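Hypothetical sugar ABC-transporter sugar binding protein (Arthrobacter globiformis, PDB 7BVT) binds cyclic alpha-maltosyl-1,6-maltose and probably delivers it to an ABC transporter for uptake. Local coordinates at residues G26-T31 with D309-D314; D49-S54 with V58-S63. All blocks are in the same frame, centred on the assembly; numbering follows the deposited sequence.

In the fold
The chain starts in strand 28-34, runs through helix 38-53 and returns in strand 58-64, which lies parallel to the first strand in the sheet. Contact 2 closes the short connection from helix 38-53 to strand 58-64, holding the end of the helix against the start of the second strand. Contact 1 closes a far longer loop: helix 306-319 comes back, 278 residues later, to pack on strand 28-34. The short loop of contact 2 lies wholly within that long one. The centres of the two contacts are about 10 Å apart. They touch directly, through a probable hydrogen bond between Asp314 and Tyr51 and through the pairing of the two strands. Together they tie both helices to one edge region of the sheet.

Contact 1 of 2, residues G26-T31 with D309-D314; sequences GPVEVT and DDAAAD
Strand residues Val28 and Val30 cross helix residues Ala311 and Ala312 at 65°, with the segment axes 8.7 Å apart at their closest. The backbones come near at two places, Val28 with Ala311 and Val30 with Ala312. No hydrogen bond crosses the contact; it is apolar packing of methyl groups.

The Ala311 methyl is the central piece and points toward the strand. Its CB meets Val28 CG1 at 3.6 Å and Val30 CG2 at 3.8 Å, so one methyl touches two valines of the same strand face. Val28 brings CG1 to it by placing that branch opposite the backbone N (chi1 176°). Val30 has nearly the same torsion but divides its branches between two alanines. Its CG2 goes to Ala311, while its CG1 meets Ala312 at its flank, 4.0 Å from CA and 4.1 Å from CB. The small size of the alanines is consistent with this close approach of the axes.

Around this pair the sheet continues on both sides of strand 28-34. Strand 58-64 pairs with it through Val28 and Val30, and its Val58 and Ile60 also touch Val30. Strand 86-90 lies on the other flank, where Ile86 reaches both Val30 and Ala312. Helix 306-319 thus lies on strands 28-34, 58-64 and 86-90, helix-on-sheet packing within one alpha/beta lobe of the solute-binding protein fold. Asp310 links it to Arg109 by a salt bridge.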
# COMPACT_ATOMS: atom_id res chain seq x y z
N GLY A 26 35.69 -5.93 17.59
CA GLY A 26 34.91 -5.01 16.67
C GLY A 26 33.45 -5.44 16.55
O GLY A 26 33.06 -6.50 17.04
N PRO A 27 32.58 -4.62 15.94
CA PRO A 27 31.14 -4.95 15.88
C PRO A 27 30.76 -6.14 14.99
O PRO A 27 31.51 -6.54 14.12
CB PRO A 27 30.52 -3.67 15.33
CG PRO A 27 31.65 -3.05 14.53
CD PRO A 27 32.89 -3.31 15.36
N VAL A 28 29.58 -6.71 15.21
CA VAL A 28 28.97 -7.66 14.25
C VAL A 28 28.59 -6.84 13.00
O VAL A 28 27.87 -5.82 13.17
CB VAL A 28 27.75 -8.38 14.84
CG1 VAL A 28 27.07 -9.30 13.80
CG2 VAL A 28 28.08 -9.15 16.11
N GLU A 29 29.06 -7.24 11.83
CA GLU A 29 28.79 -6.53 10.56
C GLU A 29 27.47 -7.05 10.00
O GLU A 29 27.32 -8.27 9.90
CB GLU A 29 29.93 -6.75 9.56
CG GLU A 29 31.28 -6.37 10.14
CD GLU A 29 31.56 -4.88 10.19
OE1 GLU A 29 30.82 -4.12 9.52
OE2 GLU A 29 32.53 -4.47 10.89
N VAL A 30 26.54 -6.16 9.72
CA VAL A 30 25.18 -6.49 9.25
C VAL A 30 24.96 -5.69 7.97
O VAL A 30 25.07 -4.46 7.98
CB VAL A 30 24.16 -6.18 10.36
CG1 VAL A 30 22.71 -6.25 9.87
CG2 VAL A 30 24.32 -7.09 11.56
N THR A 31 24.64 -6.40 6.93
CA THR A 31 24.35 -5.76 5.64
C THR A 31 22.84 -5.56 5.47
O THR A 31 22.07 -6.45 5.82
CB THR A 31 24.94 -6.55 4.50
OG1 THR A 31 24.41 -7.87 4.51
CG2 THR A 31 26.46 -6.54 4.60
N ASP A 309 21.43 -13.21 13.57
CA ASP A 309 20.00 -12.83 13.48
C ASP A 309 19.70 -11.78 14.57
O ASP A 309 18.99 -10.78 14.30
CB ASP A 309 19.06 -14.00 13.69
CG ASP A 309 19.20 -15.07 12.66
OD1 ASP A 309 19.96 -14.84 11.72
OD2 ASP A 309 18.58 -16.14 12.86
N ASP A 310 20.19 -11.99 15.78
CA ASP A 310 19.92 -11.03 16.89
C ASP A 310 20.61 -9.69 16.61
O ASP A 310 20.02 -8.68 16.97
CB ASP A 310 20.31 -11.61 18.25
CG ASP A 310 19.40 -12.70 18.78
OD1 ASP A 310 18.24 -12.86 18.29
OD2 ASP A 310 19.89 -13.43 19.66
N ALA A 311 21.76 -9.63 15.96
CA ALA A 311 22.42 -8.34 15.60
C ALA A 311 21.53 -7.55 14.63
O ALA A 311 21.29 -6.32 14.80
CB ALA A 311 23.78 -8.57 14.98
N ALA A 312 21.03 -8.24 13.61
CA ALA A 312 20.18 -7.61 12.59
C ALA A 312 18.91 -7.10 13.28
O ALA A 312 18.44 -5.97 13.02
CB ALA A 312 19.85 -8.62 11.53
N ALA A 313 18.30 -7.97 14.09
CA ALA A 313 17.02 -7.60 14.75
C ALA A 313 17.25 -6.46 15.75
O ALA A 313 16.33 -5.69 16.03
CB ALA A 313 16.42 -8.83 15.42
N ASP A 314 18.46 -6.27 16.27
CA ASP A 314 18.76 -5.16 17.20
C ASP A 314 18.60 -3.83 16.44
O ASP A 314 18.00 -2.90 16.99
CB ASP A 314 20.16 -5.24 17.82
CG ASP A 314 20.39 -4.17 18.86
OD1 ASP A 314 19.84 -4.33 19.98
OD2 ASP A 314 21.09 -3.15 18.56

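Contact 2 of 2, residues D49-S54 with V58-S63; sequences DTYNAS and VRISAS
A beta-alpha-beta unit, strand 28-34, helix 38-53 and strand 58-64, is closed here, where Tyr51 and Asn52 at the end of the helix meet Val58, Arg59 and Ile60 at the start of the second strand. The short segments run nearly antiparallel, at 157°.

Asn52 grips the backbone of Ile60 with both ends of its amide. Ile60 N donates to Asn52 OD1 over 2.9 Å, almost straight at 176°, in the carbonyl plane and on a lone pair. Asn52 ND2 gives a bond of equal length to Ile60 O, which lies in the amide plane. The chi1 of -82° sets CG beside the backbone N and turns the amide to the strand. The Arg59 side chain crosses that of Asn52 at about a right angle. Arg59 NH1 comes within 3.6 Å of Asn52 ND2, a contact of two donors and not a hydrogen bond. A water lies within reach of both Asn52 O and Val58 O.

Tyr51 covers the apolar side. Its CE2 lies 3.7 Å from Ile60 CG1, and Val58 CG1 comes to the ring edge in plane. Tyr51 OH sits 3.3 Å from Val58 CB, but its polar partner is Asp314 on helix 306-319. Phe315 meets the ring edge-to-face.

With an alanine at Asn52 both amide bonds go, and Ile60 N and O would probably lose their partners on the helix. The paired amide bonds fix the rotation of Asn52. They satisfy both backbone polar groups of Ile60 on the side of the strand turned from strand 28-34.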
# COMPACT_ATOMS: atom_id res chain seq x y z
N ASP A 49 23.54 6.05 10.26
CA ASP A 49 24.68 6.77 10.91
C ASP A 49 24.43 6.88 12.40
O ASP A 49 25.38 6.58 13.22
CB ASP A 49 24.83 8.20 10.39
CG ASP A 49 25.38 8.25 9.00
OD1 ASP A 49 25.93 7.21 8.57
OD2 ASP A 49 25.22 9.36 8.37
N THR A 50 23.21 7.31 12.77
CA THR A 50 22.77 7.51 14.14
C THR A 50 22.94 6.19 14.90
O THR A 50 23.56 6.17 15.98
CB THR A 50 21.38 8.11 14.21
OG1 THR A 50 21.42 9.41 13.61
CG2 THR A 50 20.88 8.25 15.63
N TYR A 51 22.35 5.10 14.39
CA TYR A 51 22.49 3.78 15.06
C TYR A 51 23.96 3.37 15.22
O TYR A 51 24.32 2.91 16.32
CB TYR A 51 21.69 2.74 14.28
CG TYR A 51 21.82 1.34 14.82
CD1 TYR A 51 21.10 0.95 15.92
CD2 TYR A 51 22.71 0.45 14.24
CE1 TYR A 51 21.19 -0.36 16.39
CE2 TYR A 51 22.82 -0.85 14.73
CZ TYR A 51 22.05 -1.25 15.79
OH TYR A 51 22.18 -2.56 16.23
N ASN A 52 24.72 3.47 14.13
CA ASN A 52 26.16 3.07 14.11
C ASN A 52 26.91 3.87 15.16
O ASN A 52 27.79 3.29 15.79
CB ASN A 52 26.74 3.25 12.71
CG ASN A 52 26.39 2.06 11.85
OD1 ASN A 52 25.94 1.01 12.36
ND2 ASN A 52 26.59 2.19 10.54
N ALA A 53 26.56 5.13 15.39
CA ALA A 53 27.38 5.96 16.30
C ALA A 53 26.90 5.80 17.74
O ALA A 53 27.62 6.22 18.66
CB ALA A 53 27.37 7.37 15.79
N SER A 54 25.79 5.08 17.96
CA SER A 54 25.07 5.01 19.25
C SER A 54 25.51 3.77 20.03
O SER A 54 25.07 3.58 21.18
CB SER A 54 23.58 5.05 19.02
OG SER A 54 23.10 3.76 18.64
N VAL A 58 27.08 -3.58 16.92
CA VAL A 58 26.58 -3.84 15.54
C VAL A 58 27.01 -2.68 14.67
O VAL A 58 26.86 -1.52 15.10
CB VAL A 58 25.06 -4.01 15.55
CG1 VAL A 58 24.51 -4.32 14.17
CG2 VAL A 58 24.63 -5.06 16.54
N ARG A 59 27.46 -2.97 13.44
CA ARG A 59 27.70 -1.95 12.40
C ARG A 59 26.86 -2.34 11.18
O ARG A 59 27.05 -3.47 10.65
CB ARG A 59 29.18 -1.85 12.01
CG ARG A 59 29.44 -1.00 10.78
CD ARG A 59 30.90 -0.56 10.61
NE ARG A 59 31.02 0.49 9.57
CZ ARG A 59 30.66 1.78 9.73
NH1 ARG A 59 30.17 2.21 10.89
NH2 ARG A 59 30.80 2.64 8.74
N ILE A 60 25.96 -1.42 10.81
CA ILE A 60 25.05 -1.57 9.66
C ILE A 60 25.75 -0.99 8.44
O ILE A 60 26.21 0.18 8.51
CB ILE A 60 23.70 -0.87 9.90
CG1 ILE A 60 22.90 -1.51 11.05
CG2 ILE A 60 22.92 -0.82 8.57
CD1 ILE A 60 22.36 -2.89 10.75
N SER A 61 25.81 -1.77 7.38
CA SER A 61 26.26 -1.36 6.04
C SER A 61 25.07 -1.47 5.11
O SER A 61 24.73 -2.58 4.76
CB SER A 61 27.41 -2.18 5.53
OG SER A 61 28.53 -1.95 6.35
N ALA A 62 24.55 -0.33 4.71
CA ALA A 62 23.35 -0.25 3.86
C ALA A 62 23.81 -0.04 2.43
O ALA A 62 24.75 0.78 2.26
CB ALA A 62 22.50 0.87 4.36
N SER A 63 23.16 -0.70 1.49
CA SER A 63 23.34 -0.50 0.02
C SER A 63 21.98 -0.36 -0.68
O SER A 63 21.03 -1.13 -0.38
CB SER A 63 24.13 -1.59 -0.58
OG SER A 63 25.38 -1.71 0.10
O HOH W 1 28.65 0.39 15.31